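Local coordinates for protein computational Design of Enzyme (Synthetic construct, PDB 3TP4) that is a computationally designed protein on a glycoside-hydrolase-like barrel scaffold, probably built to carry an activated serine-containing catalytic triad, at residues A[4-8]-A[365-369]; A[282-286]-A[298-302]; A[380-386]-A[461-467]. One frame throughout, in Å; residues are numbered along the deposited sequence.

Contact 1: residues A[4-8]-A[365-369]; sequences ETIAI and TVAAA
Ala367 O is gripped twice by the neighbouring strand. Ile6 N donates a hydrogen bond of 3.0 Å to Ala367 O. The CA-H of Thr5 makes a second contact with the same oxygen, CA to O 3.2 Å. Two more backbone bonds flank this one: Ala367 N reaches Glu4 O, and Ala369 N reaches Ile6 O at 2.9 Å.

Thr5 and Ala367 share one face of the pair. Thr5 places CG2 anti to its backbone N, and this methyl lies 3.6 Å from Ala369 N. On the other face Ile6 and Val366 cross at about a right angle, with Ile6 CG1 3.6 Å from Val366 CG2. Further along, the CG2 branch of Ile8 meets the Ala368 methyl, CG2 to CB 3.6 Å.

The face with Ile6, Val366 and Ala368 turns to helix 15-27, where Leu21 touches Ile6 and Ile8. Arg18 NE bonds to Val366 O, and Ser22 OG to Glu4 OE2. The arrangement is a small two-stranded parallel sheet outside the barrel wall. It ties the N-terminal strand to the segment that leads out of the barrel domain.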
ATOM      1  N   GLU A   4      11.771  17.568  14.993  1.00 81.91           N
ATOM      2  CA  GLU A   4      11.047  17.313  13.751  1.00 70.86           C
ATOM      3  C   GLU A   4       9.631  16.796  14.015  1.00 60.94           C
ATOM      4  O   GLU A   4       9.426  15.922  14.860  1.00 54.02           O
ATOM      5  CB  GLU A   4      11.826  16.317  12.885  1.00 66.73           C
ATOM      6  CG  GLU A   4      11.319  16.186  11.452  1.00 67.53           C
ATOM      7  CD  GLU A   4      12.004  15.063  10.679  1.00 69.44           C
ATOM      8  OE1 GLU A   4      12.990  14.486  11.196  1.00 66.63           O
ATOM      9  OE2 GLU A   4      11.551  14.754   9.554  1.00 68.98           O
ATOM     10  N   THR A   5       8.660  17.347  13.288  1.00 58.07           N
ATOM     11  CA  THR A   5       7.264  16.922  13.385  1.00 52.03           C
ATOM     12  C   THR A   5       6.749  16.543  12.000  1.00 44.63           C
ATOM     13  O   THR A   5       6.936  17.292  11.042  1.00 47.52           O
ATOM     14  CB  THR A   5       6.373  18.056  13.931  1.00 51.92           C
ATOM     15  OG1 THR A   5       6.924  18.555  15.157  1.00 58.22           O
ATOM     16  CG2 THR A   5       4.947  17.561  14.173  1.00 43.80           C
ATOM     17  N   ILE A   6       6.094  15.394  11.882  1.00 39.10           N
ATOM     18  CA  ILE A   6       5.586  14.990  10.574  1.00 38.97           C
ATOM     19  C   ILE A   6       4.145  14.500  10.584  1.00 34.36           C
ATOM     20  O   ILE A   6       3.652  13.976  11.583  1.00 34.83           O
ATOM     21  CB  ILE A   6       6.464  13.906   9.917  1.00 42.66           C
ATOM     22  CG1 ILE A   6       6.540  12.671  10.812  1.00 41.02           C
ATOM     23  CG2 ILE A   6       7.856  14.451   9.626  1.00 51.31           C
ATOM     24  CD1 ILE A   6       7.216  11.496  10.143  1.00 44.18           C
ATOM     25  N   ALA A   7       3.488  14.668   9.445  1.00 41.72           N
ATOM     26  CA  ALA A   7       2.157  14.127   9.240  1.00 44.76           C
ATOM     27  C   ALA A   7       2.302  12.641   9.005  1.00 32.40           C
ATOM     28  O   ALA A   7       2.970  12.215   8.062  1.00 34.73           O
ATOM     29  CB  ALA A   7       1.498  14.786   8.043  1.00 50.42           C
ATOM     30  N   ILE A   8       1.697  11.851   9.885  1.00 27.53           N
ATOM     31  CA  ILE A   8       1.746  10.403   9.765  1.00 29.65           C
ATOM     32  C   ILE A   8       0.357   9.862  10.049  1.00 29.69           C
ATOM     33  O   ILE A   8      -0.325  10.337  10.953  1.00 30.22           O
ATOM     34  CB  ILE A   8       2.774   9.785  10.734  1.00 28.74           C
ATOM     35  CG1 ILE A   8       2.687   8.260  10.717  1.00 25.25           C
ATOM     36  CG2 ILE A   8       2.567  10.309  12.145  1.00 33.77           C
ATOM     37  CD1 ILE A   8       3.879   7.547  11.429  1.00 24.24           C
ATOM     38  N   THR A 365      14.689  10.978  16.151  1.00 36.74           N
ATOM     39  CA  THR A 365      13.717  11.506  17.096  1.00 43.91           C
ATOM     40  C   THR A 365      12.744  12.397  16.335  1.00 40.58           C
ATOM     41  O   THR A 365      13.108  13.481  15.868  1.00 40.77           O
ATOM     42  CB  THR A 365      14.395  12.309  18.220  1.00 49.95           C
ATOM     43  OG1 THR A 365      15.311  11.459  18.924  1.00 49.49           O
ATOM     44  CG2 THR A 365      13.349  12.834  19.198  1.00 52.93           C
ATOM     45  N   VAL A 366      11.511  11.925  16.199  1.00 38.52           N
ATOM     46  CA  VAL A 366      10.510  12.643  15.419  1.00 39.85           C
ATOM     47  C   VAL A 366       9.116  12.436  16.000  1.00 37.52           C
ATOM     48  O   VAL A 366       8.701  11.306  16.268  1.00 41.86           O
ATOM     49  CB  VAL A 366      10.551  12.216  13.940  1.00 43.76           C
ATOM     50  CG1 VAL A 366      10.788  10.733  13.831  1.00 50.26           C
ATOM     51  CG2 VAL A 366       9.276  12.631  13.222  1.00 42.07           C
ATOM     52  N   ALA A 367       8.412  13.540  16.218  1.00 36.79           N
ATOM     53  CA  ALA A 367       7.068  13.486  16.786  1.00 38.34           C
ATOM     54  C   ALA A 367       5.997  13.546  15.705  1.00 37.57           C
ATOM     55  O   ALA A 367       6.186  14.139  14.637  1.00 41.15           O
ATOM     56  CB  ALA A 367       6.863  14.600  17.804  1.00 41.22           C
ATOM     57  N   ALA A 368       4.874  12.910  15.998  1.00 41.13           N
ATOM     58  CA  ALA A 368       3.724  12.914  15.114  1.00 42.64           C
ATOM     59  C   ALA A 368       2.906  14.194  15.263  1.00 42.83           C
ATOM     60  O   ALA A 368       2.558  14.600  16.372  1.00 45.79           O
ATOM     61  CB  ALA A 368       2.855  11.706  15.406  1.00 41.68           C
ATOM     62  N   ALA A 369       2.608  14.835  14.140  1.00 44.44           N
ATOM     63  CA  ALA A 369       1.574  15.856  14.124  1.00 41.58           C
ATOM     64  C   ALA A 369       0.297  15.228  14.665  1.00 39.26           C
ATOM     65  O   ALA A 369       0.066  14.024  14.491  1.00 39.92           O
ATOM     66  CB  ALA A 369       1.358  16.371  12.712  1.00 36.06           C
TER
HETATM   67  O   HOH W   1      -0.083  12.884  12.265  1.00 38.67           O

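Contact 2: residues A[282-286]-A[298-302]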
ATOM      1  N   ARG A 282       6.530  -0.077  -7.664  1.00 21.61           N
ATOM      2  CA  ARG A 282       6.816  -1.258  -8.459  1.00 23.50           C
ATOM      3  C   ARG A 282       7.390  -0.910  -9.816  1.00 23.11           C
ATOM      4  O   ARG A 282       6.838  -0.077 -10.547  1.00 22.58           O
ATOM      5  CB  ARG A 282       5.552  -2.105  -8.629  1.00 21.82           C
ATOM      6  CG  ARG A 282       5.045  -2.710  -7.345  1.00 24.90           C
ATOM      7  CD  ARG A 282       3.850  -3.616  -7.628  1.00 32.15           C
ATOM      8  NE  ARG A 282       4.266  -4.940  -8.099  1.00 38.42           N
ATOM      9  CZ  ARG A 282       3.417  -5.941  -8.329  1.00 45.19           C
ATOM     10  NH1 ARG A 282       2.111  -5.761  -8.144  1.00 45.79           N
ATOM     11  NH2 ARG A 282       3.866  -7.116  -8.738  1.00 40.47           N
ATOM     12  N   PHE A 283       8.505  -1.551 -10.145  1.00 20.74           N
ATOM     13  CA  PHE A 283       9.131  -1.378 -11.445  1.00 23.63           C
ATOM     14  C   PHE A 283       9.714  -2.704 -11.902  1.00 23.70           C
ATOM     15  O   PHE A 283      10.048  -3.560 -11.080  1.00 28.61           O
ATOM     16  CB  PHE A 283      10.225  -0.302 -11.389  1.00 23.16           C
ATOM     17  CG  PHE A 283      11.598  -0.828 -11.021  1.00 20.64           C
ATOM     18  CD1 PHE A 283      11.915  -1.135  -9.704  1.00 19.82           C
ATOM     19  CD2 PHE A 283      12.571  -0.996 -11.993  1.00 26.26           C
ATOM     20  CE1 PHE A 283      13.185  -1.589  -9.362  1.00 20.99           C
ATOM     21  CE2 PHE A 283      13.841  -1.466 -11.664  1.00 27.54           C
ATOM     22  CZ  PHE A 283      14.150  -1.763 -10.345  1.00 22.02           C
ATOM     23  N   GLY A 284       9.863  -2.872 -13.213  1.00 26.15           N
ATOM     24  CA  GLY A 284      10.498  -4.076 -13.729  1.00 25.19           C
ATOM     25  C   GLY A 284      10.299  -4.256 -15.226  1.00 28.26           C
ATOM     26  O   GLY A 284       9.538  -3.517 -15.848  1.00 27.77           O
ATOM     27  N   VAL A 285      11.004  -5.222 -15.806  1.00 28.08           N
ATOM     28  CA  VAL A 285      10.790  -5.590 -17.203  1.00 31.18           C
ATOM     29  C   VAL A 285       9.497  -6.408 -17.312  1.00 27.07           C
ATOM     30  O   VAL A 285       9.324  -7.389 -16.595  1.00 26.09           O
ATOM     31  CB  VAL A 285      11.957  -6.432 -17.745  1.00 36.13           C
ATOM     32  CG1 VAL A 285      11.642  -6.944 -19.148  1.00 31.33           C
ATOM     33  CG2 VAL A 285      13.262  -5.615 -17.745  1.00 34.54           C
ATOM     34  N   SER A 286       8.585  -5.999 -18.190  1.00 25.12           N
ATOM     35  CA  SER A 286       7.330  -6.746 -18.358  1.00 31.38           C
ATOM     36  C   SER A 286       7.638  -8.191 -18.704  1.00 34.11           C
ATOM     37  O   SER A 286       8.359  -8.461 -19.661  1.00 37.42           O
ATOM     38  CB  SER A 286       6.470  -6.149 -19.475  1.00 29.25           C
ATOM     39  OG  SER A 286       6.138  -4.805 -19.228  1.00 37.35           O
ATOM     40  N   GLN A 298      20.223  -2.710 -21.892  1.00 31.29           N
ATOM     41  CA  GLN A 298      20.552  -1.709 -20.875  1.00 32.12           C
ATOM     42  C   GLN A 298      19.321  -1.091 -20.219  1.00 29.60           C
ATOM     43  O   GLN A 298      19.307   0.099 -19.904  1.00 29.75           O
ATOM     44  CB  GLN A 298      21.435  -0.617 -21.482  1.00 28.47           C
ATOM     45  CG  GLN A 298      22.725  -1.168 -22.081  1.00 38.89           C
ATOM     46  CD  GLN A 298      23.690  -0.076 -22.477  1.00 53.77           C
ATOM     47  OE1 GLN A 298      23.438   0.688 -23.413  1.00 55.85           O
ATOM     48  NE2 GLN A 298      24.800   0.019 -21.752  1.00 55.79           N
ATOM     49  N   TRP A 299      18.296  -1.907 -20.007  1.00 30.99           N
ATOM     50  CA  TRP A 299      17.016  -1.402 -19.527  1.00 25.93           C
ATOM     51  C   TRP A 299      17.149  -0.779 -18.132  1.00 23.71           C
ATOM     52  O   TRP A 299      16.661   0.315 -17.895  1.00 25.98           O
ATOM     53  CB  TRP A 299      15.983  -2.522 -19.520  1.00 24.03           C
ATOM     54  CG  TRP A 299      14.605  -2.043 -19.196  1.00 27.38           C
ATOM     55  CD1 TRP A 299      13.656  -1.603 -20.082  1.00 30.96           C
ATOM     56  CD2 TRP A 299      14.022  -1.943 -17.897  1.00 25.39           C
ATOM     57  NE1 TRP A 299      12.512  -1.243 -19.406  1.00 33.45           N
ATOM     58  CE2 TRP A 299      12.709  -1.449 -18.064  1.00 30.63           C
ATOM     59  CE3 TRP A 299      14.475  -2.240 -16.604  1.00 25.53           C
ATOM     60  CZ2 TRP A 299      11.849  -1.230 -16.989  1.00 32.35           C
ATOM     61  CZ3 TRP A 299      13.610  -2.017 -15.526  1.00 27.97           C
ATOM     62  CH2 TRP A 299      12.316  -1.521 -15.732  1.00 30.72           C
ATOM     63  N   PHE A 300      17.842  -1.463 -17.219  1.00 26.38           N
ATOM     64  CA  PHE A 300      17.991  -0.946 -15.857  1.00 26.67           C
ATOM     65  C   PHE A 300      18.734   0.392 -15.793  1.00 25.42           C
ATOM     66  O   PHE A 300      18.261   1.343 -15.177  1.00 23.77           O
ATOM     67  CB  PHE A 300      18.655  -1.976 -14.943  1.00 25.53           C
ATOM     68  CG  PHE A 300      17.821  -3.211 -14.711  1.00 26.86           C
ATOM     69  CD1 PHE A 300      16.733  -3.179 -13.838  1.00 27.56           C
ATOM     70  CD2 PHE A 300      18.126  -4.397 -15.358  1.00 26.71           C
ATOM     71  CE1 PHE A 300      15.965  -4.314 -13.612  1.00 28.69           C
ATOM     72  CE2 PHE A 300      17.370  -5.544 -15.136  1.00 29.08           C
ATOM     73  CZ  PHE A 300      16.279  -5.505 -14.271  1.00 24.31           C
ATOM     74  N   THR A 301      19.903   0.474 -16.415  1.00 25.99           N
ATOM     75  CA  THR A 301      20.647   1.734 -16.393  1.00 28.75           C
ATOM     76  C   THR A 301      19.960   2.841 -17.192  1.00 27.03           C
ATOM     77  O   THR A 301      20.092   4.007 -16.863  1.00 28.47           O
ATOM     78  CB  THR A 301      22.096   1.567 -16.883  1.00 26.60           C
ATOM     79  OG1 THR A 301      22.090   1.009 -18.199  1.00 25.80           O
ATOM     80  CG2 THR A 301      22.885   0.656 -15.925  1.00 28.60           C
ATOM     81  N   LYS A 302      19.233   2.479 -18.242  1.00 26.65           N
ATOM     82  CA  LYS A 302      18.458   3.480 -18.975  1.00 24.13           C
ATOM     83  C   LYS A 302      17.324   4.059 -18.120  1.00 24.09           C
ATOM     84  O   LYS A 302      17.094   5.281 -18.107  1.00 24.00           O
ATOM     85  CB  LYS A 302      17.899   2.888 -20.270  1.00 33.02           C
ATOM     86  CG  LYS A 302      18.951   2.654 -21.329  1.00 36.98           C
ATOM     87  CD  LYS A 302      18.379   1.894 -22.516  1.00 45.38           C
ATOM     88  CE  LYS A 302      17.207   2.639 -23.132  1.00 54.97           C
ATOM     89  NZ  LYS A 302      16.850   2.090 -24.472  1.00 64.41           N
TER
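Trp299 is met by three successive residues, Phe283, Gly284 and Val285. The CG2 methyl of Val285 sits over one face of the indole in a CH-pi contact, 4.0 Å from the centroid of its six-membered ring and 23° off the ring normal. Gly284 O approaches the same ring obliquely, 3.4 Å from Trp299 CH2. Phe283 comes to the edge of the indole, with CD2 3.8 Å from Trp299 CH2. Its ring also meets Phe300 edge to edge, CE2 to CD1 4.0 Å. Apart from the Gly284 carbonyl, the groups that meet are apolar or aromatic.

Trp299 CG is anti to the backbone N (chi1 -173°), which sends the indole from the first turn of the helix toward the strand. Phe300 lies next to it in sequence, and Trp299 CE3 sits 3.7 Å above the Phe300 ring plane, near its rim. Gly284 is extended to a degree that would press any CB against the carbonyl oxygen of Phe283.

Trp299 NE1 donates to Asp249 OD2, which fixes the rotation of the indole. The backbone of Asp249 is bonded to Gly284 and Ser286. Phe343 stacks edge-to-face with Phe300, and Tyr346 of the same helix 340-348 touches Phe283. Phe283 also bonds through its backbone to Glu320, one member of a probable Ser-His-Glu triad with Ser70 and His37. The packing of strand 282-285 against helix 299-308 is that of a beta-alpha unit of a TIM barrel.

Contact 3: residues A[380-386]-A[461-467]; sequences PADGARV and TNEVAAA
Asp382 holds CG anti to its backbone N (chi1 -170°), and Asn462 holds its CG anti to the carbonyl carbon (chi1 -76°). These torsions bring each polar end to the other segment's backbone. Asp382 OD2 accepts a short, nearly straight hydrogen bond from Glu463 N at 2.6 Å. Asn462 ND2 donates to Pro380 O at 2.9 Å, with the acceptor in the amide plane. ND2 has a weak second partner in Ile377 O. With an alanine here, Pro380 O is likely to lose this donor and Ile377 O its weak one, and the loop before the turn could shift.

Gly383, third residue of a type II turn, gives its N to Glu463 O at 2.7 Å. Val464 CG1 packs on the proline ring, 3.9 Å from Pro380 CG, and Trp433 touches both side chains. Beyond the turn the backbones pair in parallel: Ala465 N bonds to Ala384 O at 3.0 Å, and Val386 N to Ala465 O. Arg385 bends at chi3 and lays its guanidinium face over the Ala465 methyl.

After edge strand 374-379 the chain crosses to the other edge, where strand 385-386 runs parallel to the last strand. This switch is characteristic of the immunoglobulin-like beta sandwich.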
ATOM      1  N   PRO A 380     -23.948   4.066   3.012  1.00 29.55           N
ATOM      2  CA  PRO A 380     -23.538   3.540   1.707  1.00 26.91           C
ATOM      3  C   PRO A 380     -22.366   4.337   1.129  1.00 23.05           C
ATOM      4  O   PRO A 380     -22.367   5.562   1.207  1.00 32.69           O
ATOM      5  CB  PRO A 380     -24.794   3.741   0.848  1.00 27.84           C
ATOM      6  CG  PRO A 380     -25.475   4.903   1.454  1.00 34.67           C
ATOM      7  CD  PRO A 380     -25.204   4.833   2.931  1.00 26.87           C
ATOM      8  N   ALA A 381     -21.390   3.644   0.554  1.00 28.27           N
ATOM      9  CA  ALA A 381     -20.195   4.292   0.014  1.00 28.19           C
ATOM     10  C   ALA A 381     -20.551   5.217  -1.154  1.00 33.46           C
ATOM     11  O   ALA A 381     -21.555   5.008  -1.827  1.00 33.35           O
ATOM     12  CB  ALA A 381     -19.205   3.252  -0.429  1.00 31.14           C
ATOM     13  N   ASP A 382     -19.714   6.220  -1.401  1.00 29.68           N
ATOM     14  CA  ASP A 382     -19.953   7.157  -2.491  1.00 28.79           C
ATOM     15  C   ASP A 382     -20.029   6.392  -3.812  1.00 34.72           C
ATOM     16  O   ASP A 382     -19.166   5.577  -4.117  1.00 27.45           O
ATOM     17  CB  ASP A 382     -18.857   8.232  -2.542  1.00 29.45           C
ATOM     18  CG  ASP A 382     -19.192   9.376  -3.515  1.00 36.29           C
ATOM     19  OD1 ASP A 382     -18.297   9.834  -4.252  1.00 41.19           O
ATOM     20  OD2 ASP A 382     -20.351   9.828  -3.530  1.00 36.25           O
ATOM     21  N   GLY A 383     -21.076   6.648  -4.585  1.00 34.03           N
ATOM     22  CA  GLY A 383     -21.225   6.026  -5.887  1.00 40.68           C
ATOM     23  C   GLY A 383     -21.800   4.622  -5.835  1.00 43.32           C
ATOM     24  O   GLY A 383     -21.970   3.981  -6.870  1.00 48.10           O
ATOM     25  N   ALA A 384     -22.097   4.135  -4.633  1.00 42.97           N
ATOM     26  CA  ALA A 384     -22.653   2.789  -4.481  1.00 43.76           C
ATOM     27  C   ALA A 384     -24.151   2.760  -4.809  1.00 38.97           C
ATOM     28  O   ALA A 384     -24.767   3.802  -5.009  1.00 36.72           O
ATOM     29  CB  ALA A 384     -22.416   2.278  -3.071  1.00 44.91           C
ATOM     30  N   ARG A 385     -24.727   1.561  -4.861  1.00 40.41           N
ATOM     31  CA  ARG A 385     -26.164   1.402  -5.056  1.00 49.14           C
ATOM     32  C   ARG A 385     -26.773   0.577  -3.920  1.00 56.41           C
ATOM     33  O   ARG A 385     -26.355  -0.553  -3.675  1.00 61.07           O
ATOM     34  CB  ARG A 385     -26.453   0.742  -6.408  1.00 54.04           C
ATOM     35  CG  ARG A 385     -27.933   0.525  -6.688  1.00 61.63           C
ATOM     36  CD  ARG A 385     -28.155  -0.140  -8.039  1.00 66.56           C
ATOM     37  NE  ARG A 385     -27.601   0.651  -9.134  1.00 73.61           N
ATOM     38  CZ  ARG A 385     -28.278   1.576  -9.811  1.00 72.91           C
ATOM     39  NH1 ARG A 385     -29.545   1.834  -9.509  1.00 71.99           N
ATOM     40  NH2 ARG A 385     -27.685   2.245 -10.792  1.00 68.82           N
ATOM     41  N   VAL A 386     -27.759   1.144  -3.232  1.00 49.73           N
ATOM     42  CA  VAL A 386     -28.379   0.470  -2.092  1.00 54.96           C
ATOM     43  C   VAL A 386     -29.452  -0.520  -2.547  1.00 63.23           C
ATOM     44  O   VAL A 386     -30.352  -0.170  -3.312  1.00 60.41           O
ATOM     45  CB  VAL A 386     -28.983   1.492  -1.100  1.00 54.41           C
ATOM     46  CG1 VAL A 386     -29.544   2.687  -1.849  1.00 54.21           C
ATOM     47  CG2 VAL A 386     -30.058   0.833  -0.230  1.00 51.64           C
ATOM     48  N   THR A 461     -20.385  14.466   1.966  1.00 34.33           N
ATOM     49  CA  THR A 461     -21.527  14.066   1.148  1.00 34.93           C
ATOM     50  C   THR A 461     -21.181  12.887   0.243  1.00 37.05           C
ATOM     51  O   THR A 461     -20.184  12.921  -0.483  1.00 38.19           O
ATOM     52  CB  THR A 461     -22.031  15.233   0.275  1.00 31.70           C
ATOM     53  OG1 THR A 461     -22.457  16.300   1.118  1.00 34.75           O
ATOM     54  CG2 THR A 461     -23.202  14.789  -0.590  1.00 38.85           C
ATOM     55  N   ASN A 462     -21.986  11.830   0.318  1.00 33.27           N
ATOM     56  CA  ASN A 462     -21.896  10.726  -0.625  1.00 28.44           C
ATOM     57  C   ASN A 462     -23.070  10.775  -1.594  1.00 36.37           C
ATOM     58  O   ASN A 462     -24.203  11.067  -1.200  1.00 40.46           O
ATOM     59  CB  ASN A 462     -21.901   9.364   0.088  1.00 26.29           C
ATOM     60  CG  ASN A 462     -20.581   9.038   0.745  1.00 30.96           C
ATOM     61  OD1 ASN A 462     -19.680   9.882   0.820  1.00 30.24           O
ATOM     62  ND2 ASN A 462     -20.462   7.807   1.246  1.00 24.18           N
ATOM     63  N   GLU A 463     -22.804  10.468  -2.854  1.00 38.36           N
ATOM     64  CA  GLU A 463     -23.859  10.407  -3.859  1.00 44.41           C
ATOM     65  C   GLU A 463     -24.131   8.950  -4.214  1.00 40.13           C
ATOM     66  O   GLU A 463     -23.242   8.240  -4.666  1.00 43.46           O
ATOM     67  CB  GLU A 463     -23.457  11.210  -5.099  1.00 51.01           C
ATOM     68  CG  GLU A 463     -24.625  11.591  -5.987  1.00 65.63           C
ATOM     69  CD  GLU A 463     -24.352  12.843  -6.800  1.00 78.66           C
ATOM     70  OE1 GLU A 463     -23.172  13.245  -6.913  1.00 82.00           O
ATOM     71  OE2 GLU A 463     -25.323  13.428  -7.322  1.00 82.11           O
ATOM     72  N   VAL A 464     -25.354   8.490  -3.982  1.00 33.52           N
ATOM     73  CA  VAL A 464     -25.653   7.072  -4.168  1.00 38.67           C
ATOM     74  C   VAL A 464     -26.938   6.839  -4.962  1.00 43.50           C
ATOM     75  O   VAL A 464     -27.738   7.745  -5.148  1.00 41.09           O
ATOM     76  CB  VAL A 464     -25.770   6.335  -2.813  1.00 43.92           C
ATOM     77  CG1 VAL A 464     -24.528   6.578  -1.947  1.00 47.39           C
ATOM     78  CG2 VAL A 464     -27.003   6.782  -2.086  1.00 33.98           C
ATOM     79  N   ALA A 465     -27.136   5.615  -5.428  1.00 49.43           N
ATOM     80  CA  ALA A 465     -28.355   5.294  -6.160  1.00 51.44           C
ATOM     81  C   ALA A 465     -29.182   4.306  -5.364  1.00 52.96           C
ATOM     82  O   ALA A 465     -28.636   3.502  -4.616  1.00 48.55           O
ATOM     83  CB  ALA A 465     -28.017   4.729  -7.527  1.00 50.46           C
ATOM     84  N   ALA A 466     -30.503   4.374  -5.503  1.00 59.60           N
ATOM     85  CA  ALA A 466     -31.363   3.359  -4.903  1.00 71.92           C
ATOM     86  C   ALA A 466     -31.991   2.499  -5.987  1.00 83.25           C
ATOM     87  O   ALA A 466     -32.418   3.008  -7.022  1.00 87.45           O
ATOM     88  CB  ALA A 466     -32.435   3.991  -4.032  1.00 71.76           C
ATOM     89  N   ALA A 467     -32.035   1.192  -5.745  1.00 89.31           N
ATOM     90  CA  ALA A 467     -32.602   0.257  -6.707  1.00 95.57           C
ATOM     91  C   ALA A 467     -34.103   0.482  -6.873  1.00103.45           C
ATOM     92  O   ALA A 467     -34.543   1.502  -7.406  1.00103.43           O
ATOM     93  CB  ALA A 467     -32.315  -1.176  -6.283  1.00 95.12           C
TER

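The chain starts at contact 1, where the first strand later meets segment 365-369. That pairing closes a loop of more than 350 residues that holds the whole barrel. Contact 2 falls within this loop and closes a short loop of its own. Contact 3 opens only after contact 1 has closed. It joins the start of the C-terminal immunoglobulin-like domain to the last modelled residues. None crosses another. Contact 1 marks the exit from the barrel domain, contact 2 joins a wall strand to the helix packed on it, and contact 3 pairs an edge strand of the second domain with its last strand. Their centres are 34 to 41 Å apart, and none touches another.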